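Local coordinates for transcription factor cep-1 (Caenorhabditis elegans, PDB 1T4W), which activates transcription from the same DNA consensus sequence as p53, promotes apoptosis under genotoxic stress and helps meiotic chromosomes segregate properly, at residues V82-C85 with R91-H94; H94-F97 with F101-R104; R86-R91 with F137-K142; F110-S113 with T119-L122; E72-I75 with R79-V82. One frame throughout, in Å; residues are numbered along the deposited sequence.

Contact 1. Residues V82-C85 with R91-H94; sequences VMKC and REQH. With ZN (zinc ion), chain B.
Lys84 and Glu92 form a salt bridge between the loops on either side of helix 86-90 in the chain, in the zinc-bearing loop region of this p53-family DNA-binding domain. Lys84 NZ lies 2.7 Å from Glu92 OE2, which it meets on the anti side of the carboxylate and 19° out of its plane. The ammonium group is shared: it also donates to the carbonyl oxygens of Phe97 and Ser99, so one buried charge joins Lys84 to Glu92, Phe97 and Ser99. The other carboxylate oxygen, Glu92 OE1, turns back to its own backbone and takes two weak hydrogen bonds, from Gln93 N and His94 N. With CG anti to the backbone N (chi1 -159°) and the rest of the chain extended, Lys84 reaches across most of the 10.0 Å between the CA atoms of Lys84 and Glu92. The glutamate bends at chi2 to meet it, and the two side chains cross at about a right angle. NZ thus also rests 3.2 Å from Glu92 CG. The residue after the lysine, Cys85, is the N-cap of helix 86-90 and a zinc ligand, with His88, Cys139 and Cys143 completing the site; its SG sits 2.4 Å from the zinc ion.

Contact 2. Residues H94-F97 with F101-R104; sequences HFPF and FYIR
Tyr102, on the edge strand 101-104 of the four-stranded antiparallel sheet in this p53-like beta sandwich, reaches out to the loop 94-97 that precedes it. The polar part is a single hydrogen bond: Tyr102 OH donates to Pro96 O over 2.6 Å, tilted 22° from the carbonyl plane. That oxygen lies at the edge of the phenol ring and in its plane. A cis peptide bond precedes Pro96 and turns the loop sharply there. Phe97 O, nearby, makes no hydrogen bond with Tyr102; it accepts from Lys84 instead.

Aromatic contacts come from His94. Its CB sits over one face of the tyrosine ring, 3.9 Å from the centroid of the Tyr102 ring, as a CH-pi contact. The imidazole then turns an edge toward the same ring, the planes at 53°. Apolar packing adds the proline ring, whose CD approaches Tyr102 CE2 at 4.2 Å.

The last contact is with a charged group. Arg104 has CG beside its backbone N (chi1 -57°) and bends again at chi2 and chi3, which folds its guanidinium back toward the imidazole. The two side chains cross at about a right angle, Arg104 NH1 lying 3.5 Å from His94 CE1.

Contact 3. Residues R86-R91 with F137-K142; sequences RSHTER and FMCQEK. With ZN (zinc ion), chain B.
The imidazole of His88 has Met138 O over one face, 3.4 Å from His88 CG. That carbonyl makes no hydrogen bond with the ring; it lies against the carbon side, while the coordinating nitrogen points to the metal. Obliquely to the same ring, Cys139 CA approaches His88 ND1 at 3.6 Å. His88 CG is anti to its own carbonyl carbon (chi1 -82°), and this carries the ring off helix 86-90 toward the loop 137-142. There ND1 binds the zinc ion at 1.9 Å. From the loop, Cys139 extends its sulfur anti to the backbone N (chi1 -179°) and binds the same ion through SG at 2.4 Å. The two ligand atoms, His88 ND1 and Cys139 SG, are 3.7 Å apart, and the sulfur stands oblique to the imidazole. On the helix, Arg86 and Glu90 form a salt bridge one turn apart, with NH1 of Arg86 3.1 Å from OE2 of Glu90. Cys85 and Cys143 supply the other two ligands of this zinc site of the p53 family. Since no hydrogen bond crosses between the two segments, the metal is the main tie between helix and loop, and the three cysteine sulfurs, probably thiolates, are likely to offset its positive charge.

Contact 4. Residues F110-S113 with T119-L122; sequences FSYS and TFTL
Phe120 and Tyr112 meet as an edge-to-face aromatic pair on neighbouring antiparallel strands. Starting at Phe120 CB, the side chain first passes Ser111 O at 4.1 Å. CG lies anti to the carbonyl carbon (chi1 -81°), which stands the ring up beside the opposing strand. Tyr112 CD2 comes in over the centre of one face, 3.4 Å above the plane, and so lies near CG, CD1, CE1, CE2 and CZ alike. Phe120 CD2 faces Phe110 CD1 at 3.8 Å, with Phe110 CD1 at the edge of the Phe120 ring, near its plane. Phe110 and Phe120 run side by side, pointing the same way. Phe110, Tyr112 and Phe120 form an aromatic cluster, and beyond it Phe120 meets Phe101 edge-to-face.

These strands form the beta hairpin at one edge of the larger sheet of the p53-like sandwich. Ser111 with Thr121 and Ser113 with Thr119 are hydrogen-bonded pairs; Thr121 N donates to Ser111 O at 2.8 Å. A leucine in place of Phe120 would probably leave Tyr112 CD2 without a flat face to rest on and open a gap beside Phe110. At the open end of the hairpin Leu122 CD2 packs 3.5 Å from Phe110 CB; at the turn end the Tyr112 hydroxyl is hydrogen-bonded to Ser118.

Contact 5. Residues E72-I75 with R79-V82; sequences EYAI and RSDV
Ser80 turns its OG to the position between its backbone N and carbonyl carbon (chi1 68°), and this brings the hydroxyl up to Ala74 O in helix 71-74. The serine thus closes a short turn, and segment 79-82 runs beside strand 57-65 of the p53-like sandwich, Ser80 pairing its backbone with Lys64. Ser80 OG donates to Ala74 O over 2.6 Å, approaching from above the carbonyl plane, 35° out of it, with a C=O...donor angle of 137°. The same hydroxyl also has Asn77 O as a hydrogen-bond partner, so its one hydrogen is probably shared, and the one oxygen links the helix to the residues that follow. An alanine at Ser80 would probably leave the carbonyl of Ala74 without this donor and the turn less firmly held to the helix.

Behind the hydroxyl, Ser80 CB lies 3.5 Å from Ala74 O, and the methyl of Ala74 stands 4.4 Å from Ser80 OG. Ser80 and Ala74 are both buried, with strand 57-65 packing against each of them. At the outer side of the turn, Tyr73 and Arg79 approach more loosely. Arg79 bends at chi3, and Tyr73 OH lies at the guanidinium edge, 4.0 Å from Arg79 NH2.

In the fold
Along the chain, contact 5 comes first, closing the turn after helix 71-74, and its last residue, Val82, opens contact 1. Helix 86-90 follows; contacts 1 and 3 share Arg91 and both touch the zinc ion, their centres about 5 Å apart. Contact 2 shares His94 with contact 1, about 8 Å away between centres, and leads into strand 101-104. Contact 4, the hairpin 109-113 and 119-123 of the larger sheet, packs on contact 2 through Ile103 on Phe120 and Pro96 on Tyr112. Contact 3 closes last, as 137-142 returns to helix 86-90. Contact 2 adjoins the zinc region of contacts 1 and 3, where the metal ties distant parts of this p53-family DNA-binding domain together; contacts 4 and 5 lie away.

Contact 1. Residues V82-C85 with R91-H94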
# COMPACT_ATOMS: atom_id res chain seq x y z
N VAL A 82 1.58 3.94 -9.86
CA VAL A 82 2.92 4.51 -9.76
C VAL A 82 3.63 3.65 -10.80
O VAL A 82 3.48 2.42 -10.78
CB VAL A 82 3.57 4.25 -8.40
CG1 VAL A 82 5.00 4.79 -8.40
CG2 VAL A 82 2.75 4.90 -7.31
N MET A 83 4.36 4.28 -11.72
CA MET A 83 5.02 3.55 -12.81
C MET A 83 6.48 3.26 -12.55
O MET A 83 7.25 4.15 -12.20
CB MET A 83 4.89 4.35 -14.11
CG MET A 83 3.47 4.73 -14.48
SD MET A 83 2.37 3.30 -14.60
CE MET A 83 3.00 2.45 -16.05
N LYS A 84 6.85 2.01 -12.76
CA LYS A 84 8.22 1.54 -12.57
C LYS A 84 9.11 2.20 -13.63
O LYS A 84 8.68 2.38 -14.76
CB LYS A 84 8.20 0.03 -12.74
CG LYS A 84 9.34 -0.71 -12.11
CD LYS A 84 9.08 -2.19 -12.28
CE LYS A 84 10.10 -3.02 -11.58
NZ LYS A 84 9.58 -4.41 -11.57
N CYS A 85 10.35 2.57 -13.29
CA CYS A 85 11.20 3.19 -14.30
C CYS A 85 11.69 2.15 -15.30
O CYS A 85 11.60 0.93 -15.07
CB CYS A 85 12.41 3.91 -13.68
SG CYS A 85 13.71 2.83 -13.06
N ARG A 91 15.35 -4.76 -15.66
CA ARG A 91 16.24 -5.47 -14.74
C ARG A 91 15.45 -6.38 -13.79
O ARG A 91 16.03 -7.11 -12.98
CB ARG A 91 17.06 -4.43 -13.95
CG ARG A 91 17.62 -4.90 -12.63
CD ARG A 91 18.30 -3.76 -11.89
NE ARG A 91 18.77 -4.16 -10.57
CZ ARG A 91 19.39 -3.34 -9.71
NH1 ARG A 91 19.77 -3.79 -8.53
NH2 ARG A 91 19.63 -2.08 -10.05
N GLU A 92 14.12 -6.36 -13.90
CA GLU A 92 13.24 -7.15 -13.03
C GLU A 92 13.20 -8.65 -13.30
O GLU A 92 13.02 -9.07 -14.45
CB GLU A 92 11.81 -6.62 -13.10
CG GLU A 92 10.87 -7.27 -12.08
CD GLU A 92 11.33 -7.03 -10.65
OE1 GLU A 92 11.75 -8.00 -9.99
OE2 GLU A 92 11.31 -5.87 -10.19
N GLN A 93 13.33 -9.45 -12.24
CA GLN A 93 13.28 -10.90 -12.35
C GLN A 93 12.07 -11.53 -11.66
O GLN A 93 12.03 -12.73 -11.42
CB GLN A 93 14.57 -11.52 -11.81
CG GLN A 93 15.07 -10.88 -10.53
CD GLN A 93 16.46 -11.36 -10.18
OE1 GLN A 93 17.07 -10.90 -9.20
NE2 GLN A 93 16.99 -12.28 -10.98
N HIS A 94 11.09 -10.70 -11.34
CA HIS A 94 9.85 -11.15 -10.71
C HIS A 94 8.72 -10.81 -11.67
O HIS A 94 8.62 -9.67 -12.13
CB HIS A 94 9.61 -10.43 -9.38
CG HIS A 94 10.59 -10.78 -8.31
ND1 HIS A 94 10.73 -12.07 -7.83
CD2 HIS A 94 11.48 -10.02 -7.63
CE1 HIS A 94 11.67 -12.08 -6.90
NE2 HIS A 94 12.14 -10.85 -6.76
ZN ZN B . 13.45 2.64 -10.69

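Contact 2. Residues H94-F97 with F101-R104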
# COMPACT_ATOMS: atom_id res chain seq x y z
N HIS A 94 11.09 -10.70 -11.34
CA HIS A 94 9.85 -11.15 -10.71
C HIS A 94 8.72 -10.81 -11.67
O HIS A 94 8.62 -9.67 -12.13
CB HIS A 94 9.61 -10.43 -9.38
CG HIS A 94 10.59 -10.78 -8.31
ND1 HIS A 94 10.73 -12.07 -7.83
CD2 HIS A 94 11.48 -10.02 -7.63
CE1 HIS A 94 11.67 -12.08 -6.90
NE2 HIS A 94 12.14 -10.85 -6.76
N PHE A 95 7.89 -11.78 -11.97
CA PHE A 95 6.78 -11.54 -12.89
C PHE A 95 5.57 -11.01 -12.12
O PHE A 95 5.29 -11.47 -11.01
CB PHE A 95 6.39 -12.84 -13.60
CG PHE A 95 5.31 -12.65 -14.61
CD1 PHE A 95 5.59 -12.12 -15.85
CD2 PHE A 95 3.99 -12.94 -14.28
CE1 PHE A 95 4.57 -11.86 -16.77
CE2 PHE A 95 2.96 -12.69 -15.18
CZ PHE A 95 3.25 -12.15 -16.43
N PRO A 96 4.86 -10.00 -12.66
CA PRO A 96 5.09 -9.28 -13.93
C PRO A 96 6.25 -8.31 -13.76
O PRO A 96 6.35 -7.62 -12.75
CB PRO A 96 3.76 -8.58 -14.16
CG PRO A 96 3.30 -8.28 -12.77
CD PRO A 96 3.61 -9.55 -12.03
N PHE A 97 7.13 -8.25 -14.75
CA PHE A 97 8.32 -7.41 -14.66
C PHE A 97 8.11 -5.92 -14.55
O PHE A 97 8.95 -5.20 -13.99
CB PHE A 97 9.24 -7.71 -15.84
CG PHE A 97 9.55 -9.17 -16.00
CD1 PHE A 97 10.22 -9.87 -14.99
CD2 PHE A 97 9.15 -9.87 -17.14
CE1 PHE A 97 10.48 -11.22 -15.11
CE2 PHE A 97 9.40 -11.23 -17.27
CZ PHE A 97 10.07 -11.91 -16.25
N PHE A 101 5.45 -2.93 -7.56
CA PHE A 101 5.50 -3.68 -6.31
C PHE A 101 5.07 -5.13 -6.43
O PHE A 101 4.39 -5.51 -7.38
CB PHE A 101 4.61 -2.99 -5.26
CG PHE A 101 3.13 -3.08 -5.56
CD1 PHE A 101 2.58 -2.42 -6.64
CD2 PHE A 101 2.30 -3.87 -4.76
CE1 PHE A 101 1.21 -2.52 -6.94
CE2 PHE A 101 0.93 -3.98 -5.04
CZ PHE A 101 0.38 -3.30 -6.14
N TYR A 102 5.44 -5.93 -5.44
CA TYR A 102 5.08 -7.35 -5.41
C TYR A 102 4.63 -7.76 -4.00
O TYR A 102 4.90 -7.07 -3.01
CB TYR A 102 6.26 -8.22 -5.85
CG TYR A 102 6.81 -7.84 -7.21
CD1 TYR A 102 7.77 -6.83 -7.35
CD2 TYR A 102 6.30 -8.44 -8.37
CE1 TYR A 102 8.22 -6.44 -8.62
CE2 TYR A 102 6.74 -8.05 -9.63
CZ TYR A 102 7.69 -7.04 -9.74
OH TYR A 102 8.06 -6.63 -11.00
N ILE A 103 3.95 -8.90 -3.93
CA ILE A 103 3.44 -9.44 -2.68
C ILE A 103 4.15 -10.76 -2.39
O ILE A 103 4.19 -11.65 -3.24
CB ILE A 103 1.90 -9.67 -2.82
CG1 ILE A 103 1.22 -8.36 -3.22
CG2 ILE A 103 1.32 -10.24 -1.52
CD1 ILE A 103 1.41 -7.22 -2.23
N ARG A 104 4.72 -10.87 -1.20
CA ARG A 104 5.44 -12.08 -0.81
C ARG A 104 4.99 -12.55 0.57
O ARG A 104 4.43 -11.78 1.36
CB ARG A 104 6.96 -11.81 -0.78
CG ARG A 104 7.55 -11.30 -2.11
CD ARG A 104 7.53 -12.37 -3.20
NE ARG A 104 8.40 -13.50 -2.88
CZ ARG A 104 9.72 -13.53 -3.10
NH1 ARG A 104 10.33 -12.49 -3.64
NH2 ARG A 104 10.42 -14.60 -2.77

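Contact 3. Residues R86-R91 with F137-K142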
# COMPACT_ATOMS: atom_id res chain seq x y z
N ARG A 86 12.22 2.64 -16.41
CA ARG A 86 12.68 1.78 -17.48
C ARG A 86 13.74 0.81 -17.02
O ARG A 86 13.63 -0.39 -17.29
CB ARG A 86 13.23 2.63 -18.64
CG ARG A 86 13.52 1.87 -19.94
CD ARG A 86 14.52 2.66 -20.81
NE ARG A 86 15.86 2.58 -20.22
CZ ARG A 86 16.57 1.45 -20.13
NH1 ARG A 86 16.06 0.32 -20.62
NH2 ARG A 86 17.75 1.43 -19.52
N SER A 87 14.77 1.29 -16.32
CA SER A 87 15.84 0.40 -15.89
C SER A 87 15.46 -0.64 -14.86
O SER A 87 16.01 -1.75 -14.87
CB SER A 87 17.05 1.19 -15.37
OG SER A 87 16.74 1.83 -14.16
N HIS A 88 14.54 -0.33 -13.95
CA HIS A 88 14.16 -1.35 -12.98
C HIS A 88 13.22 -2.34 -13.65
O HIS A 88 13.18 -3.51 -13.29
CB HIS A 88 13.53 -0.72 -11.73
CG HIS A 88 14.54 -0.22 -10.76
ND1 HIS A 88 14.51 1.06 -10.24
CD2 HIS A 88 15.64 -0.81 -10.22
CE1 HIS A 88 15.55 1.24 -9.44
NE2 HIS A 88 16.25 0.12 -9.41
N THR A 89 12.47 -1.87 -14.64
CA THR A 89 11.55 -2.74 -15.36
C THR A 89 12.34 -3.86 -16.06
O THR A 89 12.15 -5.04 -15.78
CB THR A 89 10.76 -1.99 -16.44
OG1 THR A 89 9.78 -1.15 -15.83
CG2 THR A 89 10.07 -2.97 -17.37
N GLU A 90 13.26 -3.48 -16.94
CA GLU A 90 14.02 -4.48 -17.68
C GLU A 90 14.98 -5.30 -16.81
O GLU A 90 15.37 -6.40 -17.18
CB GLU A 90 14.77 -3.83 -18.86
CG GLU A 90 16.10 -3.18 -18.53
CD GLU A 90 16.85 -2.73 -19.79
OE1 GLU A 90 18.05 -2.38 -19.67
OE2 GLU A 90 16.24 -2.72 -20.88
N ARG A 91 15.35 -4.76 -15.66
CA ARG A 91 16.24 -5.47 -14.74
C ARG A 91 15.45 -6.38 -13.79
O ARG A 91 16.03 -7.11 -12.98
CB ARG A 91 17.06 -4.43 -13.95
CG ARG A 91 17.62 -4.90 -12.63
CD ARG A 91 18.30 -3.76 -11.89
NE ARG A 91 18.77 -4.16 -10.57
CZ ARG A 91 19.39 -3.34 -9.71
NH1 ARG A 91 19.77 -3.79 -8.53
NH2 ARG A 91 19.63 -2.08 -10.05
N PHE A 137 8.89 -3.08 -2.74
CA PHE A 137 8.93 -2.10 -3.83
C PHE A 137 10.22 -2.27 -4.63
O PHE A 137 11.31 -2.32 -4.06
CB PHE A 137 8.81 -0.69 -3.25
CG PHE A 137 7.55 -0.48 -2.47
CD1 PHE A 137 6.35 -0.19 -3.12
CD2 PHE A 137 7.54 -0.66 -1.09
CE1 PHE A 137 5.13 -0.09 -2.42
CE2 PHE A 137 6.33 -0.57 -0.36
CZ PHE A 137 5.12 -0.28 -1.03
N MET A 138 10.08 -2.37 -5.95
CA MET A 138 11.23 -2.61 -6.80
C MET A 138 11.65 -1.42 -7.66
O MET A 138 12.24 -1.59 -8.73
CB MET A 138 10.99 -3.86 -7.65
CG MET A 138 10.89 -5.14 -6.80
SD MET A 138 12.32 -5.40 -5.70
CE MET A 138 13.57 -5.84 -6.91
N CYS A 139 11.34 -0.22 -7.20
CA CYS A 139 11.74 0.99 -7.89
C CYS A 139 11.64 2.02 -6.78
O CYS A 139 11.13 1.73 -5.69
CB CYS A 139 10.81 1.28 -9.07
SG CYS A 139 11.18 2.75 -10.06
N GLN A 140 12.15 3.21 -6.99
CA GLN A 140 12.09 4.17 -5.91
C GLN A 140 11.88 5.60 -6.35
O GLN A 140 11.94 5.93 -7.53
CB GLN A 140 13.35 4.03 -5.07
CG GLN A 140 14.61 4.42 -5.80
CD GLN A 140 15.83 3.97 -5.04
OE1 GLN A 140 15.86 4.04 -3.82
NE2 GLN A 140 16.84 3.52 -5.76
N GLU A 141 11.64 6.46 -5.36
CA GLU A 141 11.41 7.87 -5.59
C GLU A 141 12.51 8.48 -6.47
O GLU A 141 12.23 9.22 -7.40
CB GLU A 141 11.37 8.59 -4.24
CG GLU A 141 10.67 9.94 -4.26
CD GLU A 141 10.65 10.56 -2.88
OE1 GLU A 141 11.67 11.15 -2.48
OE2 GLU A 141 9.62 10.42 -2.19
N LYS A 142 13.76 8.16 -6.14
CA LYS A 142 14.89 8.71 -6.87
C LYS A 142 14.79 8.50 -8.38
O LYS A 142 15.27 9.32 -9.16
CB LYS A 142 16.18 8.07 -6.32
CG LYS A 142 17.45 8.76 -6.74
CD LYS A 142 18.66 8.10 -6.11
CE LYS A 142 19.95 8.83 -6.49
NZ LYS A 142 21.17 8.18 -5.92
ZN ZN B . 13.45 2.64 -10.69

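Contact 4. Residues F110-S113 with T119-L122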
# COMPACT_ATOMS: atom_id res chain seq x y z
N PHE A 110 -3.33 -15.48 -4.01
CA PHE A 110 -3.55 -14.21 -4.72
C PHE A 110 -3.33 -14.39 -6.21
O PHE A 110 -2.75 -15.38 -6.64
CB PHE A 110 -2.59 -13.12 -4.19
CG PHE A 110 -1.13 -13.41 -4.44
CD1 PHE A 110 -0.52 -13.03 -5.65
CD2 PHE A 110 -0.37 -14.07 -3.48
CE1 PHE A 110 0.83 -13.31 -5.89
CE2 PHE A 110 0.98 -14.36 -3.71
CZ PHE A 110 1.59 -13.97 -4.91
N SER A 111 -3.85 -13.43 -6.98
CA SER A 111 -3.71 -13.39 -8.43
C SER A 111 -3.36 -11.94 -8.76
O SER A 111 -3.49 -11.06 -7.91
CB SER A 111 -5.01 -13.77 -9.13
OG SER A 111 -6.02 -12.81 -8.87
N TYR A 112 -2.96 -11.70 -9.99
CA TYR A 112 -2.58 -10.38 -10.43
C TYR A 112 -3.21 -10.03 -11.77
O TYR A 112 -3.48 -10.90 -12.60
CB TYR A 112 -1.05 -10.28 -10.56
CG TYR A 112 -0.56 -8.94 -11.10
CD1 TYR A 112 -0.38 -8.74 -12.46
CD2 TYR A 112 -0.33 -7.86 -10.23
CE1 TYR A 112 0.02 -7.50 -12.97
CE2 TYR A 112 0.07 -6.62 -10.72
CZ TYR A 112 0.24 -6.45 -12.09
OH TYR A 112 0.62 -5.23 -12.59
N SER A 113 -3.45 -8.73 -11.96
CA SER A 113 -3.97 -8.19 -13.20
C SER A 113 -3.68 -6.70 -13.25
O SER A 113 -3.62 -6.04 -12.21
CB SER A 113 -5.48 -8.39 -13.33
OG SER A 113 -5.93 -7.69 -14.47
N THR A 119 -2.94 -4.47 -9.88
CA THR A 119 -3.64 -4.91 -8.69
C THR A 119 -3.38 -6.36 -8.32
O THR A 119 -3.43 -7.24 -9.17
CB THR A 119 -5.18 -4.79 -8.90
OG1 THR A 119 -5.52 -3.44 -9.23
CG2 THR A 119 -5.95 -5.23 -7.64
N PHE A 120 -3.09 -6.61 -7.04
CA PHE A 120 -2.92 -7.97 -6.57
C PHE A 120 -4.23 -8.24 -5.84
O PHE A 120 -4.66 -7.44 -5.00
CB PHE A 120 -1.74 -8.11 -5.60
CG PHE A 120 -0.40 -8.20 -6.29
CD1 PHE A 120 0.29 -7.05 -6.69
CD2 PHE A 120 0.15 -9.44 -6.59
CE1 PHE A 120 1.50 -7.14 -7.39
CE2 PHE A 120 1.37 -9.54 -7.29
CZ PHE A 120 2.04 -8.38 -7.69
N THR A 121 -4.87 -9.35 -6.19
CA THR A 121 -6.12 -9.73 -5.55
C THR A 121 -5.95 -10.96 -4.69
O THR A 121 -5.59 -12.05 -5.17
CB THR A 121 -7.23 -10.02 -6.58
OG1 THR A 121 -7.49 -8.83 -7.34
CG2 THR A 121 -8.53 -10.43 -5.86
N LEU A 122 -6.21 -10.79 -3.40
CA LEU A 122 -6.09 -11.90 -2.47
C LEU A 122 -7.42 -12.62 -2.46
O LEU A 122 -8.47 -11.99 -2.29
CB LEU A 122 -5.81 -11.40 -1.06
CG LEU A 122 -4.58 -10.53 -0.83
CD1 LEU A 122 -4.37 -10.35 0.68
CD2 LEU A 122 -3.38 -11.16 -1.46

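Contact 5. Residues E72-I75 with R79-V82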
# COMPACT_ATOMS: atom_id res chain seq x y z
N GLU A 72 -9.30 9.75 -2.72
CA GLU A 72 -10.46 8.89 -2.97
C GLU A 72 -10.65 8.66 -4.46
O GLU A 72 -10.98 7.56 -4.89
CB GLU A 72 -11.73 9.47 -2.31
CG GLU A 72 -11.73 9.41 -0.77
CD GLU A 72 -11.90 7.98 -0.22
OE1 GLU A 72 -12.68 7.20 -0.81
OE2 GLU A 72 -11.28 7.64 0.81
N TYR A 73 -10.38 9.68 -5.27
CA TYR A 73 -10.50 9.47 -6.70
C TYR A 73 -9.33 8.61 -7.22
O TYR A 73 -9.53 7.61 -7.91
CB TYR A 73 -10.52 10.81 -7.46
CG TYR A 73 -10.81 10.65 -8.93
CD1 TYR A 73 -9.78 10.51 -9.86
CD2 TYR A 73 -12.13 10.58 -9.40
CE1 TYR A 73 -10.05 10.30 -11.22
CE2 TYR A 73 -12.41 10.37 -10.74
CZ TYR A 73 -11.37 10.23 -11.65
OH TYR A 73 -11.65 9.99 -12.97
N ALA A 74 -8.12 9.01 -6.87
CA ALA A 74 -6.93 8.31 -7.37
C ALA A 74 -6.90 6.80 -7.10
O ALA A 74 -6.56 6.02 -8.00
CB ALA A 74 -5.66 8.96 -6.79
N ILE A 75 -7.26 6.39 -5.90
CA ILE A 75 -7.19 4.97 -5.58
C ILE A 75 -8.14 4.10 -6.37
O ILE A 75 -7.95 2.88 -6.42
CB ILE A 75 -7.37 4.73 -4.08
CG1 ILE A 75 -8.77 5.16 -3.64
CG2 ILE A 75 -6.23 5.45 -3.30
CD1 ILE A 75 -9.02 4.93 -2.15
N ARG A 79 -5.98 4.50 -14.06
CA ARG A 79 -4.81 5.11 -14.70
C ARG A 79 -3.83 5.75 -13.72
O ARG A 79 -2.88 6.39 -14.14
CB ARG A 79 -5.27 6.17 -15.71
CG ARG A 79 -6.00 5.62 -16.95
CD ARG A 79 -6.76 6.74 -17.67
NE ARG A 79 -7.66 7.46 -16.76
CZ ARG A 79 -8.79 6.96 -16.25
NH1 ARG A 79 -9.17 5.72 -16.55
NH2 ARG A 79 -9.52 7.68 -15.41
N SER A 80 -4.04 5.58 -12.42
CA SER A 80 -3.15 6.25 -11.47
C SER A 80 -1.96 5.46 -10.92
O SER A 80 -1.33 5.90 -9.96
CB SER A 80 -3.97 6.78 -10.30
OG SER A 80 -4.47 5.69 -9.55
N ASP A 81 -1.65 4.31 -11.49
CA ASP A 81 -0.53 3.54 -10.95
C ASP A 81 0.78 4.29 -10.86
O ASP A 81 1.06 5.17 -11.69
CB ASP A 81 -0.26 2.30 -11.79
CG ASP A 81 -1.37 1.29 -11.71
OD1 ASP A 81 -2.21 1.41 -10.79
OD2 ASP A 81 -1.39 0.38 -12.55
N VAL A 82 1.58 3.94 -9.86
CA VAL A 82 2.92 4.51 -9.76
C VAL A 82 3.63 3.65 -10.80
O VAL A 82 3.48 2.42 -10.78
CB VAL A 82 3.57 4.25 -8.40
CG1 VAL A 82 5.00 4.79 -8.40
CG2 VAL A 82 2.75 4.90 -7.31